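Local atomic coordinates of ribosomal RNA small subunit methyltransferase E (Legionella pneumophila, PDB entry 5O96), a protein that probably methylates N3 of a specific uridine in 16S ribosomal RNA, with S-adenosylmethionine as methyl donor, acting on the assembled small ribosomal subunit. Residues L170-H175 against L216-G221; Q87-G92 against P112-R117; E52-I57 against R68-L73. All coordinates share one frame; numbering follows the deposited sequence.

Overall arrangement
Contacts 1 and 2 belong to one six-stranded parallel sheet of the SPOUT-type methyltransferase domain, with strand 191-196 lying between their two strand pairs; their centres are 17 Å apart and their nearest atoms about 7 Å. Contact 1 touches S-adenosylmethionine directly through Leu174 and residues 219-221, whereas contact 2 lies further off, with the side chain of Gln87 about 7 Å from a bound cofactor. Contact 3 stands in the PUA-like domain on the opposite side of the chain's centre, 43 Å from contact 1 and 40 Å from contact 2 between centres. Strands 64-74 and 82-88 follow each other in the chain, so the link between them passes from one domain to the other.

Contact 1: residues L170-H175 against L216-G221; sequences LKLILH and LPLSLG. With SAM (S-adenosylmethionine), chain I.
The edge of the parallel methyltransferase sheet, where Leu172, Ile173 and Leu174 pair with Leu216, Pro217 and Leu218, leads to the S-adenosylmethionine pocket. Lys171 O accepts Leu216 N, Ile173 N reaches Leu216 O at 2.8 Å, and Ile173 O takes Leu218 N at 2.9 Å; Pro217, which has no N-H, instead turns its CA toward Ile173 O. Near the pocket the ladder fades into a weak bond from His175 N to Leu218 O, 3.4 Å long. Leu174 carries the link to the cofactor. With CG anti to the backbone N (chi1 178°), its CD1 lies over one face of the adenine, 3.4 Å from SAM N3. The same methyl meets Leu220 CD1 at 3.9 Å, the two side chains crossing at about a right angle, while Leu174 CD2 comes within 4.0 Å of SAM CE, the transferable methyl. The outer edge of the adenine is read by backbone: SAM N6 donates a bent bond (138°) to Gly221 O at 2.9 Å. Cofactor binding by Leu174, Leu220 and Gly221 is thus shared between the end of strand 170-174 and the loop that follows strand 216-218. Strand 191-196 flanks residues 170-174 on the side away from 216-218; helix 227-242 packs on Leu172, Leu174 and Leu220, and helix 204-212 on Ile173 and His175.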
ATOM      1  N   LEU A 170      23.707   0.080  -1.597  1.00 34.03           N
ATOM      2  CA  LEU A 170      23.099   0.429  -0.325  1.00 34.29           C
ATOM      3  C   LEU A 170      22.311  -0.770   0.187  1.00 32.48           C
ATOM      4  O   LEU A 170      21.628  -1.451  -0.583  1.00 31.88           O
ATOM      5  CB  LEU A 170      22.200   1.654  -0.457  1.00 37.60           C
ATOM      6  CG  LEU A 170      21.553   2.197   0.816  1.00 32.93           C
ATOM      7  CD1 LEU A 170      22.625   2.613   1.793  1.00 34.21           C
ATOM      8  CD2 LEU A 170      20.626   3.361   0.512  1.00 31.89           C
ATOM      9  N   LYS A 171      22.416  -1.040   1.485  1.00 20.19           N
ATOM     10  CA  LYS A 171      21.803  -2.233   2.052  1.00 26.28           C
ATOM     11  C   LYS A 171      21.085  -1.859   3.332  1.00 27.81           C
ATOM     12  O   LYS A 171      21.722  -1.459   4.302  1.00 24.40           O
ATOM     13  CB  LYS A 171      22.848  -3.324   2.311  1.00 29.56           C
ATOM     14  CG  LYS A 171      23.311  -3.964   1.021  1.00 36.35           C
ATOM     15  CD  LYS A 171      24.292  -5.083   1.245  1.00 39.29           C
ATOM     16  CE  LYS A 171      25.607  -4.576   1.746  1.00 29.24           C
ATOM     17  NZ  LYS A 171      26.710  -5.553   1.464  1.00 44.51           N
ATOM     18  N   LEU A 172      19.765  -2.013   3.330  1.00 26.61           N
ATOM     19  CA  LEU A 172      18.915  -1.535   4.400  1.00 22.68           C
ATOM     20  C   LEU A 172      18.016  -2.660   4.911  1.00 23.67           C
ATOM     21  O   LEU A 172      17.495  -3.465   4.132  1.00 27.49           O
ATOM     22  CB  LEU A 172      18.070  -0.358   3.905  1.00 17.74           C
ATOM     23  CG  LEU A 172      18.767   0.932   3.480  1.00 21.44           C
ATOM     24  CD1 LEU A 172      17.699   1.903   3.036  1.00 17.66           C
ATOM     25  CD2 LEU A 172      19.592   1.539   4.618  1.00 15.69           C
ATOM     26  N   ILE A 173      17.814  -2.703   6.220  1.00 15.35           N
ATOM     27  CA  ILE A 173      16.822  -3.592   6.810  1.00 18.68           C
ATOM     28  C   ILE A 173      15.841  -2.759   7.620  1.00 23.42           C
ATOM     29  O   ILE A 173      16.248  -1.912   8.429  1.00 19.57           O
ATOM     30  CB  ILE A 173      17.472  -4.674   7.690  1.00 17.05           C
ATOM     31  CG1 ILE A 173      16.405  -5.578   8.315  1.00 22.49           C
ATOM     32  CG2 ILE A 173      18.467  -4.049   8.743  1.00 16.52           C
ATOM     33  CD1 ILE A 173      16.954  -6.937   8.722  1.00 23.03           C
ATOM     34  N   LEU A 174      14.554  -3.026   7.434  1.00 31.42           N
ATOM     35  CA  LEU A 174      13.516  -2.352   8.213  1.00 30.29           C
ATOM     36  C   LEU A 174      13.485  -2.974   9.605  1.00 27.48           C
ATOM     37  O   LEU A 174      13.046  -4.119   9.781  1.00 27.48           O
ATOM     38  CB  LEU A 174      12.157  -2.449   7.520  1.00 20.61           C
ATOM     39  CG  LEU A 174      11.020  -1.803   8.290  1.00 40.00           C
ATOM     40  CD1 LEU A 174      11.303  -0.329   8.545  1.00 42.70           C
ATOM     41  CD2 LEU A 174       9.737  -1.964   7.530  1.00 46.65           C
ATOM     42  N   HIS A 175      13.963  -2.217  10.594  1.00 26.61           N
ATOM     43  CA  HIS A 175      14.108  -2.689  11.966  1.00 24.34           C
ATOM     44  C   HIS A 175      14.330  -1.500  12.897  1.00 29.36           C
ATOM     45  O   HIS A 175      15.146  -0.620  12.612  1.00 31.14           O
ATOM     46  CB  HIS A 175      15.266  -3.685  12.085  1.00 23.12           C
ATOM     47  CG  HIS A 175      15.412  -4.279  13.456  1.00 35.28           C
ATOM     48  ND1 HIS A 175      14.554  -5.245  13.953  1.00 35.37           N
ATOM     49  CD2 HIS A 175      16.314  -4.036  14.438  1.00 35.65           C
ATOM     50  CE1 HIS A 175      14.926  -5.569  15.175  1.00 31.32           C
ATOM     51  NE2 HIS A 175      15.990  -4.851  15.494  1.00 38.08           N
ATOM     52  N   LEU A 216      22.047  -1.845   7.181  1.00 20.39           N
ATOM     53  CA  LEU A 216      21.814  -0.758   8.127  1.00 32.99           C
ATOM     54  C   LEU A 216      20.321  -0.620   8.455  1.00 26.79           C
ATOM     55  O   LEU A 216      19.461  -0.875   7.591  1.00 24.28           O
ATOM     56  CB  LEU A 216      22.337   0.559   7.546  1.00 33.37           C
ATOM     57  CG  LEU A 216      23.813   0.517   7.099  1.00 35.98           C
ATOM     58  CD1 LEU A 216      24.201   1.831   6.428  1.00 27.39           C
ATOM     59  CD2 LEU A 216      24.775   0.190   8.240  1.00 19.57           C
ATOM     60  N   PRO A 217      19.989  -0.229   9.694  1.00 25.33           N
ATOM     61  CA  PRO A 217      18.578  -0.190  10.130  1.00 20.23           C
ATOM     62  C   PRO A 217      17.853   1.087   9.717  1.00 25.81           C
ATOM     63  O   PRO A 217      18.234   2.203  10.074  1.00 28.82           O
ATOM     64  CB  PRO A 217      18.682  -0.305  11.653  1.00 20.46           C
ATOM     65  CG  PRO A 217      19.984   0.363  11.981  1.00 28.90           C
ATOM     66  CD  PRO A 217      20.912   0.044  10.806  1.00 25.66           C
ATOM     67  N   LEU A 218      16.765   0.904   8.989  1.00 21.00           N
ATOM     68  CA  LEU A 218      15.908   1.974   8.496  1.00 18.62           C
ATOM     69  C   LEU A 218      14.581   1.990   9.253  1.00 22.26           C
ATOM     70  O   LEU A 218      13.930   0.949   9.364  1.00 19.56           O
ATOM     71  CB  LEU A 218      15.629   1.753   7.008  1.00 22.20           C
ATOM     72  CG  LEU A 218      14.600   2.712   6.386  1.00 29.65           C
ATOM     73  CD1 LEU A 218      15.327   4.012   6.169  1.00 19.17           C
ATOM     74  CD2 LEU A 218      13.975   2.127   5.082  1.00 12.69           C
ATOM     75  N   SER A 219      14.164   3.161   9.734  1.00 25.54           N
ATOM     76  CA  SER A 219      12.830   3.339  10.314  1.00 21.48           C
ATOM     77  C   SER A 219      11.849   3.936   9.306  1.00 25.13           C
ATOM     78  O   SER A 219      12.232   4.609   8.335  1.00 14.56           O
ATOM     79  CB  SER A 219      12.884   4.243  11.538  1.00 15.17           C
ATOM     80  OG  SER A 219      13.513   5.468  11.173  1.00 25.38           O
ATOM     81  N   LEU A 220      10.557   3.713   9.574  1.00 19.58           N
ATOM     82  CA  LEU A 220       9.477   4.310   8.788  1.00 22.70           C
ATOM     83  C   LEU A 220       8.412   4.873   9.730  1.00 22.28           C
ATOM     84  O   LEU A 220       7.232   4.547   9.643  1.00 18.82           O
ATOM     85  CB  LEU A 220       8.859   3.321   7.792  1.00 18.82           C
ATOM     86  CG  LEU A 220       9.839   2.849   6.705  1.00 20.81           C
ATOM     87  CD1 LEU A 220       9.228   1.721   5.913  1.00 16.25           C
ATOM     88  CD2 LEU A 220      10.200   3.991   5.769  1.00 22.26           C
ATOM     89  N   GLY A 221       8.840   5.766  10.615  1.00 17.27           N
ATOM     90  CA  GLY A 221       7.943   6.429  11.532  1.00 18.57           C
ATOM     91  C   GLY A 221       7.731   5.647  12.812  1.00 27.47           C
ATOM     92  O   GLY A 221       8.159   4.500  12.945  1.00 21.70           O
TER
HETATM   93  N   SAM I 501       3.524  -5.617  11.983  0.75 25.14           N
HETATM   94  CA  SAM I 501       3.524  -6.372  10.733  0.51 45.41           C
HETATM   95  C   SAM I 501       2.339  -7.320  10.434  1.00 40.45           C
HETATM   96  O   SAM I 501       1.272  -7.260  11.025  1.00 56.89           O
HETATM   97  OXT SAM I 501       2.392  -8.185   9.560  0.59 38.11           O
HETATM   98  CB  SAM I 501       4.792  -7.163  10.710  0.22 58.42           C
HETATM   99  CG  SAM I 501       5.911  -6.977   9.716  0.43 59.61           C
HETATM  100  SD  SAM I 501       6.922  -5.640  10.271  1.00 62.92           S
HETATM  101  CE  SAM I 501       7.027  -4.601   8.814  1.00 59.95           C
HETATM  102  C5' SAM I 501       8.513  -6.495  10.229  1.00 59.93           C
HETATM  103  C4' SAM I 501       9.431  -5.831  11.227  1.00 57.01           C
HETATM  104  O4' SAM I 501       9.706  -4.542  10.715  0.85 49.49           O
HETATM  105  C3' SAM I 501       8.689  -5.587  12.535  0.91 69.47           C
HETATM  106  O3' SAM I 501       8.907  -6.561  13.523  0.92 76.90           O
HETATM  107  C2' SAM I 501       9.234  -4.277  13.028  0.94 64.73           C
HETATM  108  O2' SAM I 501      10.250  -4.571  13.952  0.97 65.79           O
HETATM  109  C1' SAM I 501       9.831  -3.633  11.792  0.93 51.85           C
HETATM  110  N9  SAM I 501       9.096  -2.370  11.635  0.94 43.41           N
HETATM  111  C8  SAM I 501       7.741  -2.173  11.433  0.90 32.26           C
HETATM  112  N7  SAM I 501       7.493  -0.850  11.384  1.00 24.32           N
HETATM  113  C5  SAM I 501       8.672  -0.202  11.560  0.97 35.26           C
HETATM  114  C6  SAM I 501       8.982   1.132  11.599  0.99 23.62           C
HETATM  115  N6  SAM I 501       8.009   2.013  11.467  0.79 24.19           N
HETATM  116  N1  SAM I 501      10.287   1.516  11.823  0.85 31.56           N
HETATM  117  C2  SAM I 501      11.283   0.575  11.978  0.88 36.62           C
HETATM  118  N3  SAM I 501      10.968  -0.777  11.931  0.94 36.55           N
HETATM  119  C4  SAM I 501       9.679  -1.141  11.731  1.00 37.16           C

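Contact 2: residues Q87-G92 against P112-R117; sequences QAISKG and PLITER
Gln87 and Ala88 run parallel to Pro112 and Leu113, joined by two backbone bonds, Leu113 N to Gln87 O and Ile89 N to Leu113 O, each 2.9 Å long. The two are not equivalent: Ile89 N lies in the plane of the Leu113 carbonyl, whereas Leu113 N stands 45° above that of Gln87, and its N-H is bent (137°). Leu113 O is further approached by Ala88 CA at 3.3 Å, so a donor and a polarised C-H gather at one oxygen.

Ile89, just past the strand end, supplies most of the side-chain contact. Its CG1 is anti to the carbonyl carbon (chi1 -54°), which brings this branch back across the neighbouring strand. CG1 rests 3.2 Å from Leu113 O, a close fit, and CD1 reaches between two hydrophobic groups, 3.9 Å from Pro112 CB and 3.9 Å from Ile114 CG1. It crosses the proline at a slant but lies alongside Ile114, pointing the same way. Ala88 and Leu113 share the other face, where the Ala88 methyl also comes to 4.3 Å from Thr115 OG1. Gln87 turns to the face of Pro112, and its amide NE2 makes a weak bond to the carbonyl of Thr227, a cofactor-binding residue. Strand 152-158 borders Pro112 and Ile114 on their far side.

After Ile89 the first segment leaves the sheet, and Gly92, with positive phi, occupies the N-cap position of helix 93-104. Strand 82-88, that helix and strand 109-114 form a beta-alpha-beta crossover within the alpha/beta fold of SPOUT methyltransferases.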
ATOM      1  N   GLN A  87      11.622  -9.951   0.759  1.00 25.42           N
ATOM      2  CA  GLN A  87      10.384  -9.872   1.526  1.00 20.32           C
ATOM      3  C   GLN A  87      10.178 -11.187   2.275  1.00 28.15           C
ATOM      4  O   GLN A  87      10.071 -12.250   1.655  1.00 25.64           O
ATOM      5  CB  GLN A  87       9.199  -9.575   0.596  1.00 19.31           C
ATOM      6  CG  GLN A  87       7.829  -9.401   1.312  1.00 27.87           C
ATOM      7  CD  GLN A  87       7.688  -8.061   2.009  1.00 27.50           C
ATOM      8  OE1 GLN A  87       8.406  -7.130   1.703  1.00 34.84           O
ATOM      9  NE2 GLN A  87       6.768  -7.961   2.952  1.00 20.58           N
ATOM     10  N   ALA A  88      10.143 -11.120   3.603  1.00 25.73           N
ATOM     11  CA  ALA A  88       9.750 -12.285   4.399  1.00 26.37           C
ATOM     12  C   ALA A  88       8.441 -12.865   3.896  1.00 24.87           C
ATOM     13  O   ALA A  88       7.494 -12.126   3.646  1.00 23.58           O
ATOM     14  CB  ALA A  88       9.594 -11.885   5.859  1.00 18.90           C
ATOM     15  N   ILE A  89       8.381 -14.192   3.765  1.00 24.74           N
ATOM     16  CA  ILE A  89       7.173 -14.839   3.236  1.00 25.16           C
ATOM     17  C   ILE A  89       6.039 -14.786   4.260  1.00 35.78           C
ATOM     18  O   ILE A  89       6.183 -15.218   5.407  1.00 36.51           O
ATOM     19  CB  ILE A  89       7.453 -16.288   2.833  1.00 34.73           C
ATOM     20  CG1 ILE A  89       8.639 -16.335   1.868  1.00 29.84           C
ATOM     21  CG2 ILE A  89       6.169 -16.938   2.286  1.00 25.88           C
ATOM     22  CD1 ILE A  89       8.896 -17.661   1.255  1.00 23.22           C
ATOM     23  N   SER A  90       4.900 -14.263   3.841  1.00 41.97           N
ATOM     24  CA  SER A  90       3.668 -14.273   4.608  1.00 39.48           C
ATOM     25  C   SER A  90       2.685 -15.189   3.904  1.00 42.04           C
ATOM     26  O   SER A  90       2.806 -15.447   2.703  1.00 33.53           O
ATOM     27  CB  SER A  90       3.077 -12.861   4.753  1.00 33.00           C
ATOM     28  OG  SER A  90       3.964 -11.992   5.435  1.00 42.64           O
ATOM     29  N   LYS A  91       1.718 -15.699   4.658  1.00 52.27           N
ATOM     30  CA  LYS A  91       0.732 -16.595   4.067  1.00 57.25           C
ATOM     31  C   LYS A  91      -0.281 -15.797   3.252  1.00 48.44           C
ATOM     32  O   LYS A  91      -0.630 -14.662   3.599  1.00 39.66           O
ATOM     33  CB  LYS A  91       0.025 -17.409   5.153  1.00 63.81           C
ATOM     34  CG  LYS A  91      -0.922 -18.488   4.630  1.00 58.80           C
ATOM     35  CD  LYS A  91      -1.407 -19.370   5.771  1.00 67.05           C
ATOM     36  CE  LYS A  91      -2.630 -20.218   5.421  1.00 79.01           C
ATOM     37  NZ  LYS A  91      -3.146 -20.946   6.634  1.00 81.33           N
ATOM     38  N   GLY A  92      -0.694 -16.374   2.128  1.00 38.34           N
ATOM     39  CA  GLY A  92      -1.871 -15.939   1.415  1.00 41.03           C
ATOM     40  C   GLY A  92      -1.838 -14.591   0.706  1.00 43.62           C
ATOM     41  O   GLY A  92      -1.009 -14.336  -0.181  1.00 35.43           O
ATOM     42  N   PRO A 112      11.787 -13.739  -2.271  1.00 34.79           N
ATOM     43  CA  PRO A 112      11.081 -14.186  -1.066  1.00 28.92           C
ATOM     44  C   PRO A 112      12.077 -14.746  -0.074  1.00 30.72           C
ATOM     45  O   PRO A 112      13.051 -15.391  -0.446  1.00 26.95           O
ATOM     46  CB  PRO A 112      10.123 -15.269  -1.576  1.00 30.52           C
ATOM     47  CG  PRO A 112      10.034 -15.033  -3.069  1.00 26.92           C
ATOM     48  CD  PRO A 112      11.414 -14.554  -3.436  1.00 39.28           C
ATOM     49  N   LEU A 113      11.841 -14.451   1.190  1.00 30.47           N
ATOM     50  CA  LEU A 113      12.812 -14.624   2.248  1.00 22.40           C
ATOM     51  C   LEU A 113      12.189 -15.505   3.311  1.00 28.98           C
ATOM     52  O   LEU A 113      11.057 -15.253   3.734  1.00 31.43           O
ATOM     53  CB  LEU A 113      13.169 -13.264   2.827  1.00 32.02           C
ATOM     54  CG  LEU A 113      14.441 -13.059   3.608  1.00 39.32           C
ATOM     55  CD1 LEU A 113      15.600 -13.287   2.679  1.00 34.54           C
ATOM     56  CD2 LEU A 113      14.413 -11.646   4.110  1.00 36.07           C
ATOM     57  N   ILE A 114      12.908 -16.539   3.729  1.00 36.57           N
ATOM     58  CA  ILE A 114      12.498 -17.378   4.850  1.00 30.12           C
ATOM     59  C   ILE A 114      13.317 -16.948   6.063  1.00 30.88           C
ATOM     60  O   ILE A 114      14.553 -17.017   6.045  1.00 40.63           O
ATOM     61  CB  ILE A 114      12.673 -18.873   4.529  1.00 31.18           C
ATOM     62  CG1 ILE A 114      11.947 -19.205   3.228  1.00 36.21           C
ATOM     63  CG2 ILE A 114      12.093 -19.745   5.623  1.00 26.81           C
ATOM     64  CD1 ILE A 114      12.085 -20.656   2.814  1.00 39.19           C
ATOM     65  N   THR A 115      12.641 -16.431   7.088  1.00 30.96           N
ATOM     66  CA  THR A 115      13.292 -15.929   8.291  1.00 27.85           C
ATOM     67  C   THR A 115      12.751 -16.680   9.499  1.00 29.22           C
ATOM     68  O   THR A 115      11.732 -17.363   9.420  1.00 30.27           O
ATOM     69  CB  THR A 115      13.063 -14.433   8.492  1.00 29.55           C
ATOM     70  OG1 THR A 115      11.698 -14.222   8.863  1.00 44.44           O
ATOM     71  CG2 THR A 115      13.355 -13.671   7.235  1.00 27.48           C
ATOM     72  N   GLU A 116      13.447 -16.522  10.631  1.00 38.50           N
ATOM     73  CA  GLU A 116      13.169 -17.337  11.811  1.00 39.40           C
ATOM     74  C   GLU A 116      11.693 -17.316  12.167  1.00 38.62           C
ATOM     75  O   GLU A 116      11.078 -18.366  12.384  1.00 42.67           O
ATOM     76  CB  GLU A 116      14.009 -16.855  12.990  1.00 44.06           C
ATOM     77  CG  GLU A 116      13.919 -17.750  14.225  1.00 57.24           C
ATOM     78  CD  GLU A 116      14.963 -17.402  15.279  1.00 61.06           C
ATOM     79  OE1 GLU A 116      16.169 -17.404  14.943  1.00 72.06           O
ATOM     80  OE2 GLU A 116      14.574 -17.112  16.432  1.00 58.08           O
ATOM     81  N   ARG A 117      11.093 -16.131  12.186  1.00 29.03           N
ATOM     82  CA  ARG A 117       9.751 -15.971  12.716  1.00 31.43           C
ATOM     83  C   ARG A 117       8.692 -15.951  11.621  1.00 36.64           C
ATOM     84  O   ARG A 117       7.572 -15.488  11.858  1.00 37.07           O
ATOM     85  CB  ARG A 117       9.696 -14.708  13.575  1.00 33.45           C
ATOM     86  CG  ARG A 117      10.600 -14.819  14.801  1.00 25.98           C
ATOM     87  CD  ARG A 117      10.687 -13.517  15.562  1.00 32.04           C
ATOM     88  NE  ARG A 117      11.671 -13.564  16.635  1.00 39.17           N
ATOM     89  CZ  ARG A 117      11.985 -12.524  17.403  1.00 44.17           C
ATOM     90  NH1 ARG A 117      11.388 -11.351  17.221  1.00 37.12           N
ATOM     91  NH2 ARG A 117      12.893 -12.655  18.357  1.00 49.10           N
TER

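Contact 3: residues E52-I57 against R68-L73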
ATOM      1  N   GLU A  52       6.692  -0.981 -26.895  1.00 38.29           N
ATOM      2  CA  GLU A  52       5.249  -1.142 -26.987  1.00 45.57           C
ATOM      3  C   GLU A  52       4.839  -1.253 -28.450  1.00 54.12           C
ATOM      4  O   GLU A  52       5.391  -0.572 -29.323  1.00 63.40           O
ATOM      5  CB  GLU A  52       4.480   0.021 -26.329  1.00 39.24           C
ATOM      6  CG  GLU A  52       4.984   0.422 -24.968  1.00 35.40           C
ATOM      7  CD  GLU A  52       4.036   1.330 -24.218  1.00 33.21           C
ATOM      8  OE1 GLU A  52       3.152   1.960 -24.843  1.00 41.50           O
ATOM      9  OE2 GLU A  52       4.172   1.418 -22.977  1.00 40.35           O
ATOM     10  N   PHE A  53       3.845  -2.097 -28.696  1.00 52.92           N
ATOM     11  CA  PHE A  53       3.331  -2.365 -30.026  1.00 56.87           C
ATOM     12  C   PHE A  53       1.839  -2.053 -30.031  1.00 61.50           C
ATOM     13  O   PHE A  53       1.080  -2.631 -29.243  1.00 57.55           O
ATOM     14  CB  PHE A  53       3.603  -3.820 -30.419  1.00 57.78           C
ATOM     15  CG  PHE A  53       5.063  -4.192 -30.397  1.00 59.86           C
ATOM     16  CD1 PHE A  53       5.665  -4.617 -29.231  1.00 55.72           C
ATOM     17  CD2 PHE A  53       5.831  -4.119 -31.546  1.00 65.47           C
ATOM     18  CE1 PHE A  53       7.010  -4.961 -29.208  1.00 58.29           C
ATOM     19  CE2 PHE A  53       7.168  -4.468 -31.526  1.00 61.09           C
ATOM     20  CZ  PHE A  53       7.757  -4.881 -30.360  1.00 56.36           C
ATOM     21  N   THR A  54       1.426  -1.119 -30.889  1.00 66.99           N
ATOM     22  CA  THR A  54       0.008  -0.832 -31.061  1.00 64.92           C
ATOM     23  C   THR A  54      -0.621  -1.901 -31.943  1.00 60.31           C
ATOM     24  O   THR A  54      -0.005  -2.379 -32.902  1.00 67.52           O
ATOM     25  CB  THR A  54      -0.208   0.551 -31.680  1.00 61.26           C
ATOM     26  OG1 THR A  54       0.812   1.447 -31.230  1.00 66.48           O
ATOM     27  CG2 THR A  54      -1.551   1.111 -31.245  1.00 56.21           C
ATOM     28  N   ALA A  55      -1.849  -2.290 -31.612  1.00 50.50           N
ATOM     29  CA  ALA A  55      -2.465  -3.387 -32.342  1.00 47.56           C
ATOM     30  C   ALA A  55      -3.983  -3.298 -32.260  1.00 60.32           C
ATOM     31  O   ALA A  55      -4.559  -2.567 -31.446  1.00 60.30           O
ATOM     32  CB  ALA A  55      -1.972  -4.745 -31.829  1.00 45.87           C
ATOM     33  N   SER A  56      -4.618  -4.069 -33.139  1.00 63.49           N
ATOM     34  CA  SER A  56      -6.058  -4.225 -33.198  1.00 66.13           C
ATOM     35  C   SER A  56      -6.361  -5.706 -33.350  1.00 68.60           C
ATOM     36  O   SER A  56      -5.539  -6.474 -33.860  1.00 67.66           O
ATOM     37  CB  SER A  56      -6.669  -3.434 -34.360  1.00 73.51           C
ATOM     38  OG  SER A  56      -6.011  -3.737 -35.584  1.00 75.76           O
ATOM     39  N   ILE A  57      -7.540  -6.104 -32.891  1.00 70.28           N
ATOM     40  CA  ILE A  57      -7.973  -7.486 -33.025  1.00 69.71           C
ATOM     41  C   ILE A  57      -8.586  -7.663 -34.404  1.00 77.87           C
ATOM     42  O   ILE A  57      -9.386  -6.835 -34.857  1.00 74.19           O
ATOM     43  CB  ILE A  57      -8.963  -7.861 -31.914  1.00 71.30           C
ATOM     44  CG1 ILE A  57      -8.322  -7.594 -30.546  1.00 63.59           C
ATOM     45  CG2 ILE A  57      -9.393  -9.326 -32.046  1.00 73.05           C
ATOM     46  CD1 ILE A  57      -9.269  -7.681 -29.373  1.00 53.38           C
ATOM     47  N   ARG A  68      -3.334  -7.492 -35.268  1.00 71.15           N
ATOM     48  CA  ARG A  68      -2.570  -6.794 -36.297  1.00 70.96           C
ATOM     49  C   ARG A  68      -1.744  -5.692 -35.650  1.00 77.39           C
ATOM     50  O   ARG A  68      -2.306  -4.762 -35.062  1.00 76.44           O
ATOM     51  CB  ARG A  68      -3.493  -6.189 -37.354  1.00 73.72           C
ATOM     52  CG  ARG A  68      -2.780  -5.377 -38.438  1.00 75.74           C
ATOM     53  CD  ARG A  68      -2.133  -6.279 -39.479  1.00 79.71           C
ATOM     54  NE  ARG A  68      -3.116  -7.146 -40.132  1.00 87.25           N
ATOM     55  CZ  ARG A  68      -2.812  -8.168 -40.927  1.00 85.26           C
ATOM     56  NH1 ARG A  68      -1.546  -8.473 -41.180  1.00 81.90           N
ATOM     57  NH2 ARG A  68      -3.780  -8.892 -41.467  1.00 88.46           N
ATOM     58  N   ILE A  69      -0.419  -5.779 -35.785  1.00 78.46           N
ATOM     59  CA  ILE A  69       0.458  -4.766 -35.206  1.00 69.66           C
ATOM     60  C   ILE A  69       0.400  -3.497 -36.047  1.00 74.72           C
ATOM     61  O   ILE A  69       0.476  -3.545 -37.280  1.00 73.55           O
ATOM     62  CB  ILE A  69       1.893  -5.296 -35.100  1.00 58.18           C
ATOM     63  CG1 ILE A  69       1.899  -6.648 -34.400  1.00 68.73           C
ATOM     64  CG2 ILE A  69       2.755  -4.327 -34.329  1.00 56.17           C
ATOM     65  CD1 ILE A  69       3.279  -7.136 -34.054  1.00 74.91           C
ATOM     66  N   ALA A  70       0.254  -2.352 -35.381  1.00 81.80           N
ATOM     67  CA  ALA A  70       0.216  -1.062 -36.063  1.00 81.69           C
ATOM     68  C   ALA A  70       1.554  -0.337 -36.010  1.00 82.62           C
ATOM     69  O   ALA A  70       2.034   0.144 -37.041  1.00 86.11           O
ATOM     70  CB  ALA A  70      -0.885  -0.175 -35.468  1.00 79.31           C
ATOM     71  N   SER A  71       2.172  -0.248 -34.832  1.00 70.95           N
ATOM     72  CA  SER A  71       3.439   0.462 -34.708  1.00 66.40           C
ATOM     73  C   SER A  71       4.150   0.005 -33.444  1.00 61.52           C
ATOM     74  O   SER A  71       3.527  -0.486 -32.499  1.00 64.25           O
ATOM     75  CB  SER A  71       3.240   1.987 -34.697  1.00 63.55           C
ATOM     76  OG  SER A  71       2.434   2.394 -33.605  1.00 67.80           O
ATOM     77  N   VAL A  72       5.476   0.168 -33.454  1.00 63.76           N
ATOM     78  CA  VAL A  72       6.352  -0.121 -32.325  1.00 58.42           C
ATOM     79  C   VAL A  72       6.848   1.205 -31.765  1.00 55.13           C
ATOM     80  O   VAL A  72       7.028   2.184 -32.496  1.00 58.13           O
ATOM     81  CB  VAL A  72       7.536  -1.027 -32.737  1.00 48.41           C
ATOM     82  CG1 VAL A  72       8.364  -0.357 -33.786  1.00 47.54           C
ATOM     83  CG2 VAL A  72       8.418  -1.349 -31.550  1.00 47.28           C
ATOM     84  N   LEU A  73       7.058   1.243 -30.457  1.00 49.68           N
ATOM     85  CA  LEU A  73       7.626   2.430 -29.841  1.00 52.43           C
ATOM     86  C   LEU A  73       8.409   2.001 -28.615  1.00 55.67           C
ATOM     87  O   LEU A  73       7.998   1.086 -27.896  1.00 54.49           O
ATOM     88  CB  LEU A  73       6.533   3.436 -29.478  1.00 59.45           C
ATOM     89  CG  LEU A  73       6.938   4.726 -28.775  1.00 63.69           C
ATOM     90  CD1 LEU A  73       8.032   5.438 -29.545  1.00 67.42           C
ATOM     91  CD2 LEU A  73       5.713   5.617 -28.614  1.00 63.71           C
TER
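Phe53 lies alongside Val72, its CE2 pressed to within 3.4 Å of Val72 CG2, the methyl anti to the backbone N (the other, CG1, at chi1 61°). At the base of the side chain, Phe53 CB meets Ile69 CG2 at 4.0 Å, so one phenylalanine spans two residues of the partner strand on the face shared by Phe53, Ile69 and Val72. On the other face Thr54 OG1 and Ser71 OG share a hydrogen bond of 3.0 Å. The Ala70 methyl points toward the partner strand, 3.9 Å from Thr54 CB.

Antiparallel backbone bonds hold these groups in place: Glu52 pairs with Leu73 and Ser56 with Arg68, each through two bonds, while Thr54 N gives one to Ser71 O at 2.7 Å and Thr54 O accepts one from Ala70 N. Further out, Tyr15 packs edge-to-face with Phe53. The carboxylate of Glu52 is gripped through OE2 by Asn148, Arg8 and Arg77, and Arg68 turns its guanidinium to Glu58.

Ala55 pairs with Ile69 and Phe53 with Val72, which puts two residues, Ala70 and Ser71, opposite the single Thr54. This is a classic beta bulge, accentuating the twist of the hairpin 51-61/64-74 in the PUA-like domain.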